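Local coordinates for putative Lipoprotein (Clostridium perfringens, PDB 5J7R) that is of unknown function but carries a sporulation and spore germination domain, consistent with a membrane-attached lipoprotein role in those processes, at residues A[136-141]-A[147-152]; A[58-63]-A[93-98]; A[50-55]-A[122-127]. All blocks are in the same frame, centred on the assembly; numbering follows the deposited sequence. Where two conformers were deposited one is given.

Interaction 1: A[136-141]-A[147-152]; sequences NQMVDS and DISKPF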
ATOM      1  N   ASN A 136     -17.987  -4.522  17.484  0.50 73.43           N
ATOM      2  CA  ASN A 136     -16.912  -4.084  18.382  0.50 74.10           C
ATOM      3  C   ASN A 136     -16.770  -4.952  19.644  0.50 74.77           C
ATOM      4  O   ASN A 136     -16.016  -4.600  20.546  0.50 76.29           O
ATOM      5  CB  ASN A 136     -17.104  -2.616  18.796  0.50 77.14           C
ATOM      6  CG  ASN A 136     -15.803  -1.958  19.214  0.50 76.65           C
ATOM      7  OD1 ASN A 136     -14.734  -2.557  19.122  0.50 73.35           O
ATOM      8  ND2 ASN A 136     -15.888  -0.711  19.660  0.50 80.38           N
ATOM      9  N   GLN A 137     -17.479  -6.079  19.704  1.00 75.11           N
ATOM     10  CA  GLN A 137     -17.433  -6.965  20.892  1.00 76.19           C
ATOM     11  C   GLN A 137     -17.034  -8.389  20.578  1.00 74.78           C
ATOM     12  O   GLN A 137     -17.074  -8.826  19.428  1.00 73.93           O
ATOM     13  CB  GLN A 137     -18.799  -6.984  21.598  1.00 78.68           C
ATOM     14  CG  GLN A 137     -19.314  -5.617  22.038  1.00 82.07           C
ATOM     15  CD  GLN A 137     -20.758  -5.636  22.546  1.00 84.52           C
ATOM     16  OE1 GLN A 137     -21.390  -6.685  22.661  1.00 85.79           O
ATOM     17  NE2 GLN A 137     -21.280  -4.458  22.854  1.00 89.49           N
HETATM   18  N   MSE A 138     -16.665  -9.113  21.625  1.00 77.75           N
HETATM   19  CA  MSE A 138     -16.264 -10.510  21.513  1.00 80.28           C
HETATM   20  C   MSE A 138     -17.455 -11.382  21.266  1.00 79.37           C
HETATM   21  O   MSE A 138     -18.543 -11.074  21.730  1.00 80.63           O
HETATM   22  CB  MSE A 138     -15.696 -10.921  22.884  1.00 84.25           C
HETATM   23  CG  MSE A 138     -15.109 -12.338  22.899  1.00 89.18           C
HETATM   24 SE   MSE A 138     -16.387 -13.376  23.967  1.00100.66          SE
HETATM   25  CE  MSE A 138     -15.248 -13.443  25.552  1.00102.78           C
ATOM     26  N   VAL A 139     -17.246 -12.474  20.525  1.00 78.53           N
ATOM     27  CA  VAL A 139     -18.305 -13.454  20.228  1.00 78.77           C
ATOM     28  C   VAL A 139     -17.796 -14.892  20.321  1.00 80.54           C
ATOM     29  O   VAL A 139     -16.626 -15.174  20.036  1.00 77.01           O
ATOM     30  CB  VAL A 139     -18.959 -13.232  18.851  1.00 76.08           C
ATOM     31  CG1 VAL A 139     -19.826 -11.986  18.884  1.00 78.39           C
ATOM     32  CG2 VAL A 139     -17.911 -13.157  17.747  1.00 73.45           C
ATOM     33  N   ASP A 140     -18.688 -15.791  20.736  1.00 83.00           N
ATOM     34  CA  ASP A 140     -18.350 -17.200  20.881  1.00 84.52           C
ATOM     35  C   ASP A 140     -18.237 -17.902  19.527  1.00 81.03           C
ATOM     36  O   ASP A 140     -17.339 -18.715  19.346  1.00 80.79           O
ATOM     37  CB  ASP A 140     -19.359 -17.927  21.793  1.00 87.80           C
ATOM     38  CG  ASP A 140     -19.447 -17.316  23.193  1.00 92.58           C
ATOM     39  OD1 ASP A 140     -18.725 -16.334  23.488  1.00 93.65           O
ATOM     40  OD2 ASP A 140     -20.255 -17.822  24.006  1.00 99.22           O
ATOM     41  N   SER A 141     -19.115 -17.574  18.574  1.00 78.68           N
ATOM     42  CA  SER A 141     -19.096 -18.237  17.258  1.00 74.90           C
ATOM     43  C   SER A 141     -19.906 -17.513  16.177  1.00 75.10           C
ATOM     44  O   SER A 141     -20.870 -16.811  16.483  1.00 79.21           O
ATOM     45  CB  SER A 141     -19.669 -19.658  17.413  1.00 75.32           C
ATOM     46  OG  SER A 141     -19.599 -20.391  16.198  1.00 70.78           O
ATOM     47  N   ASP A 147     -15.350 -22.066  18.094  1.00 85.32           N
ATOM     48  CA  ASP A 147     -15.108 -21.084  19.139  1.00 85.24           C
ATOM     49  C   ASP A 147     -14.115 -20.024  18.657  1.00 80.00           C
ATOM     50  O   ASP A 147     -12.940 -20.325  18.423  1.00 83.11           O
ATOM     51  CB  ASP A 147     -14.569 -21.790  20.393  1.00 91.06           C
ATOM     52  CG  ASP A 147     -14.428 -20.857  21.592  1.00 95.10           C
ATOM     53  OD1 ASP A 147     -14.861 -19.687  21.514  1.00 93.94           O
ATOM     54  OD2 ASP A 147     -13.898 -21.310  22.632  1.00105.51           O
ATOM     55  N   ILE A 148     -14.605 -18.795  18.494  1.00 75.70           N
ATOM     56  CA  ILE A 148     -13.766 -17.652  18.060  1.00 71.25           C
ATOM     57  C   ILE A 148     -13.716 -16.587  19.166  1.00 71.74           C
ATOM     58  O   ILE A 148     -13.695 -15.388  18.908  1.00 68.40           O
ATOM     59  CB  ILE A 148     -14.202 -17.044  16.706  1.00 66.39           C
ATOM     60  CG1 ILE A 148     -15.642 -16.558  16.745  1.00 64.73           C
ATOM     61  CG2 ILE A 148     -14.063 -18.101  15.616  1.00 65.85           C
ATOM     62  CD1 ILE A 148     -15.978 -15.686  15.557  1.00 62.24           C
ATOM     63  N   SER A 149     -13.687 -17.067  20.403  1.00 78.90           N
ATOM     64  CA  SER A 149     -13.650 -16.219  21.586  1.00 82.63           C
ATOM     65  C   SER A 149     -12.307 -15.512  21.747  1.00 82.79           C
ATOM     66  O   SER A 149     -12.256 -14.401  22.284  1.00 83.98           O
ATOM     67  CB  SER A 149     -13.943 -17.065  22.835  1.00 86.88           C
ATOM     68  OG  SER A 149     -13.939 -16.287  24.012  1.00 95.42           O
ATOM     69  N   LYS A 150     -11.229 -16.143  21.273  1.00 82.27           N
ATOM     70  CA  LYS A 150      -9.892 -15.566  21.387  1.00 83.52           C
ATOM     71  C   LYS A 150      -9.217 -15.546  19.999  1.00 80.62           C
ATOM     72  O   LYS A 150      -9.801 -16.015  19.010  1.00 77.55           O
ATOM     73  CB  LYS A 150      -9.083 -16.371  22.433  1.00 88.25           C
ATOM     74  CG  LYS A 150      -9.865 -16.612  23.718  1.00 93.29           C
ATOM     75  CD  LYS A 150      -9.085 -17.425  24.734  1.00 99.95           C
ATOM     76  CE  LYS A 150      -9.940 -17.860  25.912  1.00106.30           C
ATOM     77  NZ  LYS A 150      -9.279 -18.825  26.839  1.00112.06           N
ATOM     78  N   PRO A 151      -8.020 -14.933  19.895  1.00 81.54           N
ATOM     79  CA  PRO A 151      -7.333 -14.926  18.594  1.00 80.69           C
ATOM     80  C   PRO A 151      -6.927 -16.339  18.181  1.00 82.61           C
ATOM     81  O   PRO A 151      -6.685 -17.180  19.053  1.00 87.17           O
ATOM     82  CB  PRO A 151      -6.092 -14.066  18.855  1.00 81.90           C
ATOM     83  CG  PRO A 151      -6.464 -13.202  20.009  1.00 81.97           C
ATOM     84  CD  PRO A 151      -7.357 -14.043  20.864  1.00 82.59           C
ATOM     85  N   PHE A 152      -6.851 -16.599  16.875  1.00 80.47           N
ATOM     86  CA  PHE A 152      -6.488 -17.932  16.378  1.00 80.61           C
ATOM     87  C   PHE A 152      -5.840 -17.897  15.000  1.00 79.42           C
ATOM     88  O   PHE A 152      -6.056 -16.967  14.222  1.00 78.72           O
ATOM     89  CB  PHE A 152      -7.726 -18.848  16.344  1.00 79.21           C
ATOM     90  CG  PHE A 152      -8.819 -18.373  15.426  1.00 75.98           C
ATOM     91  CD1 PHE A 152      -9.757 -17.454  15.863  1.00 74.24           C
ATOM     92  CD2 PHE A 152      -8.916 -18.852  14.127  1.00 76.41           C
ATOM     93  CE1 PHE A 152     -10.756 -16.995  15.018  1.00 73.08           C
ATOM     94  CE2 PHE A 152      -9.918 -18.405  13.278  1.00 73.84           C
ATOM     95  CZ  PHE A 152     -10.841 -17.476  13.726  1.00 73.87           C
TER
HETATM   96  O   HOH W   1     -14.562 -12.725  19.348  1.00 53.81           O

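Interaction 2: A[58-63]-A[93-98]; sequences YLIQAL and AIINLS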
ATOM      1  N   TYR A  58      -8.954  -3.981   2.580  1.00 40.01           N
ATOM      2  CA  TYR A  58      -9.397  -4.167   1.214  1.00 41.40           C
ATOM      3  C   TYR A  58      -9.699  -5.655   0.947  1.00 42.58           C
ATOM      4  O   TYR A  58     -10.731  -5.985   0.363  1.00 41.40           O
ATOM      5  CB  TYR A  58      -8.325  -3.666   0.244  1.00 42.13           C
ATOM      6  CG  TYR A  58      -8.729  -3.713  -1.194  1.00 41.65           C
ATOM      7  CD1 TYR A  58      -9.419  -2.653  -1.773  1.00 43.50           C
ATOM      8  CD2 TYR A  58      -8.432  -4.816  -1.979  1.00 45.31           C
ATOM      9  CE1 TYR A  58      -9.796  -2.679  -3.100  1.00 47.08           C
ATOM     10  CE2 TYR A  58      -8.818  -4.859  -3.316  1.00 47.85           C
ATOM     11  CZ  TYR A  58      -9.493  -3.791  -3.867  1.00 47.93           C
ATOM     12  OH  TYR A  58      -9.870  -3.814  -5.177  1.00 56.05           O
ATOM     13  N   LEU A  59      -8.791  -6.532   1.386  1.00 42.31           N
ATOM     14  CA  LEU A  59      -8.958  -7.985   1.246  1.00 41.77           C
ATOM     15  C   LEU A  59     -10.231  -8.487   1.915  1.00 42.28           C
ATOM     16  O   LEU A  59     -10.977  -9.254   1.301  1.00 43.62           O
ATOM     17  CB  LEU A  59      -7.742  -8.748   1.797  1.00 43.31           C
ATOM     18  CG  LEU A  59      -6.419  -8.558   1.045  1.00 46.10           C
ATOM     19  CD1 LEU A  59      -5.274  -9.243   1.779  1.00 48.29           C
ATOM     20  CD2 LEU A  59      -6.540  -9.084  -0.369  1.00 48.59           C
ATOM     21  N   ILE A  60     -10.486  -8.079   3.162  1.00 41.29           N
ATOM     22  CA  ILE A  60     -11.709  -8.513   3.843  1.00 43.74           C
ATOM     23  C   ILE A  60     -12.928  -8.001   3.096  1.00 46.52           C
ATOM     24  O   ILE A  60     -13.954  -8.687   3.032  1.00 47.48           O
ATOM     25  CB  ILE A  60     -11.780  -8.046   5.324  1.00 44.83           C
ATOM     26  CG1 ILE A  60     -10.628  -8.638   6.135  1.00 47.16           C
ATOM     27  CG2 ILE A  60     -13.104  -8.453   5.981  1.00 47.19           C
ATOM     28  CD1 ILE A  60     -10.583 -10.153   6.167  1.00 48.76           C
ATOM     29  N   GLN A  61     -12.813  -6.803   2.526  1.00 48.90           N
ATOM     30  CA  GLN A  61     -13.954  -6.210   1.812  1.00 52.31           C
ATOM     31  C   GLN A  61     -14.187  -7.042   0.592  1.00 47.99           C
ATOM     32  O   GLN A  61     -15.316  -7.250   0.190  1.00 52.48           O
ATOM     33  CB  GLN A  61     -13.666  -4.778   1.300  1.00 57.23           C
ATOM     34  CG  GLN A  61     -14.872  -3.845   1.396  1.00 70.25           C
ATOM     35  CD  GLN A  61     -15.263  -3.433   2.806  1.00 78.77           C
ATOM     36  OE1 GLN A  61     -16.391  -3.687   3.218  1.00 85.81           O
ATOM     37  NE2 GLN A  61     -14.352  -2.816   3.553  1.00 83.27           N
ATOM     38  N   ALA A  62     -13.090  -7.475  -0.025  1.00 46.25           N
ATOM     39  CA  ALA A  62     -13.160  -8.290  -1.229  1.00 46.62           C
ATOM     40  C   ALA A  62     -13.798  -9.659  -0.959  1.00 44.31           C
ATOM     41  O   ALA A  62     -14.536 -10.164  -1.795  1.00 49.52           O
ATOM     42  CB  ALA A  62     -11.786  -8.446  -1.861  1.00 45.12           C
ATOM     43  N   LEU A  63     -13.519 -10.238   0.201  1.00 43.20           N
ATOM     44  CA  LEU A  63     -14.118 -11.529   0.585  1.00 45.28           C
ATOM     45  C   LEU A  63     -15.626 -11.382   0.777  1.00 45.48           C
ATOM     46  O   LEU A  63     -16.384 -12.244   0.371  1.00 50.19           O
ATOM     47  CB  LEU A  63     -13.479 -12.096   1.871  1.00 43.18           C
ATOM     48  CG  LEU A  63     -12.025 -12.526   1.810  1.00 42.39           C
ATOM     49  CD1 LEU A  63     -11.533 -12.939   3.184  1.00 44.07           C
ATOM     50  CD2 LEU A  63     -11.826 -13.667   0.822  1.00 46.01           C
ATOM     51  N   ALA A  93      -4.744  -9.700  13.494  1.00 58.74           N
ATOM     52  CA  ALA A  93      -5.637  -8.884  12.695  1.00 57.76           C
ATOM     53  C   ALA A  93      -7.009  -8.895  13.360  1.00 57.74           C
ATOM     54  O   ALA A  93      -7.662  -9.934  13.424  1.00 54.60           O
ATOM     55  CB  ALA A  93      -5.729  -9.428  11.287  1.00 58.93           C
ATOM     56  N   ILE A  94      -7.421  -7.739  13.877  1.00 59.03           N
ATOM     57  CA  ILE A  94      -8.712  -7.596  14.538  1.00 55.70           C
ATOM     58  C   ILE A  94      -9.707  -7.251  13.452  1.00 53.90           C
ATOM     59  O   ILE A  94      -9.750  -6.115  12.970  1.00 53.42           O
ATOM     60  CB  ILE A  94      -8.715  -6.466  15.572  1.00 60.73           C
ATOM     61  CG1 ILE A  94      -7.660  -6.689  16.610  1.00 64.49           C
ATOM     62  CG2 ILE A  94     -10.004  -6.447  16.357  1.00 62.36           C
ATOM     63  CD1 ILE A  94      -7.405  -5.450  17.417  1.00 70.94           C
ATOM     64  N   ILE A  95     -10.514  -8.232  13.079  1.00 52.43           N
ATOM     65  CA  ILE A  95     -11.510  -8.068  12.037  1.00 48.68           C
ATOM     66  C   ILE A  95     -12.849  -7.880  12.715  1.00 54.34           C
ATOM     67  O   ILE A  95     -13.444  -8.833  13.208  1.00 55.91           O
ATOM     68  CB  ILE A  95     -11.533  -9.294  11.107  1.00 46.06           C
ATOM     69  CG1 ILE A  95     -10.127  -9.555  10.564  1.00 44.71           C
ATOM     70  CG2 ILE A  95     -12.540  -9.085   9.985  1.00 46.03           C
ATOM     71  CD1 ILE A  95      -9.982 -10.840   9.781  1.00 46.89           C
ATOM     72  N   ASN A  96     -13.329  -6.641  12.704  1.00 57.06           N
ATOM     73  CA  ASN A  96     -14.579  -6.285  13.338  1.00 55.74           C
ATOM     74  C   ASN A  96     -15.714  -6.246  12.326  1.00 53.56           C
ATOM     75  O   ASN A  96     -15.781  -5.345  11.496  1.00 55.17           O
ATOM     76  CB  ASN A  96     -14.409  -4.934  14.017  1.00 58.34           C
ATOM     77  CG  ASN A  96     -15.615  -4.529  14.821  1.00 63.40           C
ATOM     78  OD1 ASN A  96     -16.428  -5.372  15.225  1.00 61.47           O
ATOM     79  ND2 ASN A  96     -15.728  -3.239  15.093  1.00 65.52           N
ATOM     80  N   LEU A  97     -16.626  -7.210  12.436  1.00 55.75           N
ATOM     81  CA  LEU A  97     -17.759  -7.340  11.513  1.00 57.45           C
ATOM     82  C   LEU A  97     -19.065  -6.934  12.167  1.00 59.01           C
ATOM     83  O   LEU A  97     -19.133  -6.770  13.377  1.00 63.48           O
ATOM     84  CB  LEU A  97     -17.864  -8.795  11.036  1.00 56.46           C
ATOM     85  CG  LEU A  97     -16.594  -9.392  10.405  1.00 56.86           C
ATOM     86  CD1 LEU A  97     -16.784 -10.872  10.128  1.00 59.00           C
ATOM     87  CD2 LEU A  97     -16.182  -8.654   9.134  1.00 55.49           C
ATOM     88  N   SER A  98     -20.098  -6.763  11.346  1.00 60.60           N
ATOM     89  CA  SER A  98     -21.427  -6.403  11.832  1.00 65.09           C
ATOM     90  C   SER A  98     -22.181  -7.674  12.226  1.00 68.33           C
ATOM     91  O   SER A  98     -21.704  -8.795  11.989  1.00 68.22           O
ATOM     92  CB  SER A  98     -22.208  -5.657  10.751  1.00 67.32           C
ATOM     93  OG  SER A  98     -22.385  -6.463   9.598  1.00 68.38           O
TER

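Interaction 3: A[50-55]-A[122-127]; sequences DGDEIL and TQIPSI. With MG (magnesium ion), chain E.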
ATOM      1  N   ASP A  50      -1.480   3.288   7.592  1.00 48.14           N
ATOM      2  CA  ASP A  50      -0.831   2.011   7.862  1.00 48.39           C
ATOM      3  C   ASP A  50      -1.146   1.104   6.674  1.00 44.29           C
ATOM      4  O   ASP A  50      -2.246   0.602   6.588  1.00 41.66           O
ATOM      5  CB  ASP A  50      -1.389   1.481   9.201  1.00 49.79           C
ATOM      6  CG  ASP A  50      -0.855   0.138   9.612  1.00 52.79           C
ATOM      7  OD1 ASP A  50      -0.679  -0.764   8.799  1.00 54.65           O
ATOM      8  OD2 ASP A  50      -0.726  -0.071  10.816  1.00 55.28           O
ATOM      9  N   GLY A  51      -0.172   0.901   5.776  1.00 43.89           N
ATOM     10  CA  GLY A  51      -0.398   0.107   4.560  1.00 45.40           C
ATOM     11  C   GLY A  51      -0.967  -1.284   4.701  1.00 44.09           C
ATOM     12  O   GLY A  51      -1.869  -1.662   3.953  1.00 44.51           O
ATOM     13  N   ASP A  52      -0.423  -2.060   5.632  1.00 46.87           N
ATOM     14  CA  ASP A  52      -0.916  -3.414   5.874  1.00 50.55           C
ATOM     15  C   ASP A  52      -2.371  -3.380   6.338  1.00 48.54           C
ATOM     16  O   ASP A  52      -3.126  -4.288   5.995  1.00 49.25           O
ATOM     17  CB  ASP A  52      -0.015  -4.174   6.863  1.00 56.52           C
ATOM     18  CG  ASP A  52       1.378  -4.462   6.287  1.00 63.82           C
ATOM     19  OD1 ASP A  52       1.662  -4.036   5.145  1.00 60.32           O
ATOM     20  OD2 ASP A  52       2.187  -5.132   6.979  1.00 79.10           O
ATOM     21  N   GLU A  53      -2.776  -2.352   7.107  1.00 47.32           N
ATOM     22  CA  GLU A  53      -4.177  -2.257   7.537  1.00 47.01           C
ATOM     23  C   GLU A  53      -5.065  -1.909   6.375  1.00 42.98           C
ATOM     24  O   GLU A  53      -6.146  -2.476   6.258  1.00 47.61           O
ATOM     25  CB  GLU A  53      -4.398  -1.271   8.671  1.00 49.41           C
ATOM     26  CG  GLU A  53      -3.758  -1.712   9.968  1.00 53.82           C
ATOM     27  CD  GLU A  53      -4.123  -0.830  11.159  1.00 55.26           C
ATOM     28  OE1 GLU A  53      -3.936  -1.266  12.324  1.00 57.03           O
ATOM     29  OE2 GLU A  53      -4.614   0.294  10.939  1.00 56.61           O
ATOM     30  N   ILE A  54      -4.636  -0.986   5.518  1.00 43.43           N
ATOM     31  CA  ILE A  54      -5.491  -0.657   4.362  1.00 44.97           C
ATOM     32  C   ILE A  54      -5.584  -1.836   3.399  1.00 41.78           C
ATOM     33  O   ILE A  54      -6.631  -2.045   2.838  1.00 39.82           O
ATOM     34  CB  ILE A  54      -5.274   0.691   3.625  1.00 45.68           C
ATOM     35  CG1 ILE A  54      -4.001   0.732   2.804  1.00 48.34           C
ATOM     36  CG2 ILE A  54      -5.385   1.817   4.625  1.00 47.25           C
ATOM     37  CD1 ILE A  54      -3.933   1.966   1.927  1.00 50.91           C
ATOM     38  N   LEU A  55      -4.497  -2.590   3.220  1.00 42.20           N
ATOM     39  CA  LEU A  55      -4.505  -3.761   2.336  1.00 43.87           C
ATOM     40  C   LEU A  55      -5.400  -4.849   2.923  1.00 43.15           C
ATOM     41  O   LEU A  55      -6.252  -5.404   2.225  1.00 43.33           O
ATOM     42  CB  LEU A  55      -3.098  -4.307   2.133  1.00 44.52           C
ATOM     43  CG  LEU A  55      -2.959  -5.516   1.206  1.00 44.39           C
ATOM     44  CD1 LEU A  55      -3.472  -5.207  -0.194  1.00 45.82           C
ATOM     45  CD2 LEU A  55      -1.507  -5.938   1.155  1.00 45.14           C
ATOM     46  N   THR A 122      -3.490 -13.964   6.180  1.00 53.23           N
ATOM     47  CA  THR A 122      -2.097 -14.321   6.495  1.00 53.57           C
ATOM     48  C   THR A 122      -1.132 -14.121   5.328  1.00 52.55           C
ATOM     49  O   THR A 122       0.062 -14.385   5.456  1.00 57.39           O
ATOM     50  CB  THR A 122      -1.969 -15.734   7.082  1.00 57.91           C
ATOM     51  OG1 THR A 122      -2.537 -16.688   6.175  1.00 61.53           O
ATOM     52  CG2 THR A 122      -2.675 -15.807   8.421  1.00 57.92           C
ATOM     53  N   GLN A 123      -1.645 -13.680   4.181  1.00 49.80           N
ATOM     54  CA  GLN A 123      -0.786 -13.354   3.044  1.00 52.87           C
ATOM     55  C   GLN A 123       0.027 -12.121   3.437  1.00 54.29           C
ATOM     56  O   GLN A 123       1.105 -11.896   2.910  1.00 56.78           O
ATOM     57  CB  GLN A 123      -1.593 -13.060   1.772  1.00 53.53           C
ATOM     58  CG  GLN A 123      -2.018 -14.279   0.981  1.00 53.03           C
ATOM     59  CD  GLN A 123      -2.928 -13.967  -0.217  1.00 52.28           C
ATOM     60  OE1 GLN A 123      -2.692 -14.454  -1.330  1.00 57.02           O
ATOM     61  NE2 GLN A 123      -3.958 -13.168  -0.005  1.00 49.71           N
ATOM     62  N   ILE A 124      -0.527 -11.301   4.328  1.00 54.50           N
ATOM     63  CA  ILE A 124       0.160 -10.108   4.817  1.00 57.31           C
ATOM     64  C   ILE A 124       1.133 -10.679   5.856  1.00 59.53           C
ATOM     65  O   ILE A 124       0.686 -11.132   6.906  1.00 62.41           O
ATOM     66  CB  ILE A 124      -0.835  -9.103   5.422  1.00 55.58           C
ATOM     67  CG1 ILE A 124      -1.817  -8.628   4.340  1.00 55.66           C
ATOM     68  CG2 ILE A 124      -0.087  -7.908   5.995  1.00 62.82           C
ATOM     69  CD1 ILE A 124      -2.938  -7.739   4.839  1.00 54.75           C
ATOM     70  N   PRO A 125       2.456 -10.666   5.564  1.00 65.63           N
ATOM     71  CA  PRO A 125       3.476 -11.272   6.458  1.00 69.61           C
ATOM     72  C   PRO A 125       3.399 -10.917   7.933  1.00 70.32           C
ATOM     73  O   PRO A 125       3.639 -11.776   8.783  1.00 74.62           O
ATOM     74  CB  PRO A 125       4.808 -10.775   5.874  1.00 71.65           C
ATOM     75  CG  PRO A 125       4.503 -10.412   4.470  1.00 71.23           C
ATOM     76  CD  PRO A 125       3.101  -9.892   4.482  1.00 67.64           C
ATOM     77  N   SER A 126       3.065  -9.668   8.232  1.00 71.02           N
ATOM     78  CA  SER A 126       2.961  -9.213   9.620  1.00 72.42           C
ATOM     79  C   SER A 126       1.826  -9.894  10.411  1.00 69.94           C
ATOM     80  O   SER A 126       1.802  -9.820  11.625  1.00 70.70           O
ATOM     81  CB  SER A 126       2.823  -7.678   9.662  1.00 74.29           C
ATOM     82  OG  SER A 126       1.746  -7.229   8.856  1.00 75.50           O
ATOM     83  N   ILE A 127       0.918 -10.585   9.725  1.00 67.66           N
ATOM     84  CA  ILE A 127      -0.212 -11.233  10.390  1.00 66.70           C
ATOM     85  C   ILE A 127      -0.052 -12.747  10.456  1.00 71.53           C
ATOM     86  O   ILE A 127       0.198 -13.397   9.440  1.00 68.70           O
ATOM     87  CB  ILE A 127      -1.537 -10.887   9.677  1.00 62.66           C
ATOM     88  CG1 ILE A 127      -1.702  -9.356   9.593  1.00 62.45           C
ATOM     89  CG2 ILE A 127      -2.714 -11.525  10.418  1.00 63.35           C
ATOM     90  CD1 ILE A 127      -2.888  -8.870   8.783  1.00 60.19           C
TER
HETATM   91 MG    MG E 201       0.718  -1.138  12.305  1.00 61.67          MG
HETATM   92  O   HOH W   2       0.232  -2.832  10.493  1.00 56.47           O
HETATM   93  O   HOH W   3      -1.119  -1.744  12.800  1.00 63.75           O
HETATM   94  O   HOH W   4       1.823  -2.557  12.951  1.00 55.40           O
HETATM   95  O   HOH W   5       2.304  -0.645  10.694  1.00 57.99           O

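Interaction 1: A[136-141]-A[147-152]
Val139 and Ile148 meet because each holds one branch in the same place, between its backbone N and carbonyl carbon: Val139 CG2 (chi1 -72°) and Ile148 CG1 (chi1 59°). The two side chains then lie alongside one another and point the same way, with Val139 CG2 touching Ile148 CD1 at 3.9 Å. Ile148 continues inward onto Leu114 of helix 107-121 and Ile132 of strand 129-134, so the hydrophobic side of this surface contact merges with the interior.

The backbones supply the polar part. Ile148 N donates to Asp140 O at 2.9 Å, in a nearly straight bond that reaches the oxygen from above the carbonyl plane. The same Asp140 O also receives a CA-H contact from Asp147, 3.3 Å from that CA. Asp147 OD1 reaches forward to accept from Ser149 N at 3.1 Å, from above the carboxylate plane, closing an Asx turn. Farther along, the carbonyl oxygens of Val139 and Ile148 stand only 3.1 Å apart, two acceptors with no proton between them. A water bridges beside them, accepting from Val139 N at 2.9 Å and apparently donating to Ile148 O. At the outer border, selenomethionine 138 (Met138) bends so that its CE lies 3.5 Å from Ser149 OG.

Because Asp140 O takes the N-H of Ile148 and the CA-H of Asp147 together, the two loop segments are held mainly through their backbones, without the repeating ladder of a sheet, while the inward-facing Ile148 ties them to the core.

Interaction 2: A[58-63]-A[93-98]
Helix segment 58-63 lies over strand segment 93-98 with its closest backbone approach at Ile60 and Ile95, whose CA atoms are 8.2 Å apart, a separation bridged by side chains without any hydrogen bond. Ile60 and Ile95 both point toward the opposite segment and cross obliquely. Two branches of each take part: the CD1 methyls meet at 3.7 Å, and the CG2 methyls face each other at 4.1 Å.

The two isoleucines share a first torsion, with CG1 beside the backbone N and CG2 beside the carbonyl carbon, but differ at the next bond. Ile95 is extended, whereas chi2 of -59° folds the end of Ile60, bringing its CD1 onto that of Ile95. Leu97, two residues along the strand, adds a looser touch. It does not set out toward the helix, yet its CD2 reaches to within 4.4 Å of Ile60 CG2. Ile60 is thus the single residue of 58-63 that touches 93-98: its CD1 serves Ile95 and its CG2 both Ile95 and Leu97. All three residues are buried, and the contact is wholly apolar.

This is helix-on-sheet packing of an alpha/beta layer. Ile60 and Ile95 also pack on Ile121 and Ile117 of helix 107-121, so both helices cover one face of the mixed sheet. Strand 92-97 runs between strands 83-89 and 129-134, antiparallel to the first and parallel to the second, while Leu59 of helix 51-65 packs on Leu29 of the second subunit.

Interaction 3: A[50-55]-A[122-127]
An N-capped helix start meets a type I beta turn here: Asp52, in the first turn of helix 51-65, takes hold of Ser126 in the turn from Ile124 to Ile127. Ser126 OG donates to Asp52 OD2 at 2.8 Å, arriving on the anti side of the oxygen and 24° out of the carboxylate plane. With chi1 of 54°, Ser126 holds its hydroxyl between its backbone N and carbonyl carbon, turned to the helix.

Beside this bond, Ile124 runs antiparallel alongside Asp52, the two side chains overlapping flank to flank. Its CG2 lies 3.8 Å from Asp52 CG, packing a methyl against the carboxylate, and its CD1 reaches to 3.6 Å from Asp52 O. On the next turn of the helix, Leu55 CD2 covers Ile124 CG1 at 4.2 Å. The carboxylate of Asp52 is buried but well supplied with donors, since OD1 also accepts from Ile22 N and OD2 weakly from Leu21 N. Its place at the N-terminal end of a helix would probably favour the negative charge further. The second subunit adjoins the same region, where its Val49 packs on Leu55 and its Ser28 O accepts from Gln123 NE2.

Asp50 performs two tasks at the helix start. Its OD1 accepts from Glu53 N at 3.1 Å, the capping bond, while OD2 binds a magnesium ion at 2.3 Å, together with four waters. The metal and the helix cap therefore share one carboxylate, which would be expected to steady the metal ligand. Two of the metal-bound waters are held by the protein: one donates to Asp50 OD1, the other oxygen of the ligating carboxylate, and another to Glu53 OE1, a second-shell group, at 2.9 Å.

Interactions 2 and 3 use successive parts of helix 51-65, their centres 12 Å apart. Interaction 3 brackets interaction 2 in sequence, with 50-55 and 122-127 lying outside 58-63 and 93-98, and interaction 1 follows both. The two earlier contacts join in the hydrophobic interior, where Ala93 CB meets Ile127 CG2 at 3.8 Å, and both adjoin the second subunit. Interaction 1, in the loop after strand 129-134, is centred 14 Å from interaction 2 and 21 Å from interaction 3. It reaches interaction 2 through a probable hydrogen bond from Asn136 N to Asn96 OD1. Together the contacts link the metal-bearing helix start, one face of the mixed sheet and the loop beyond its strand ends into one continuous structure.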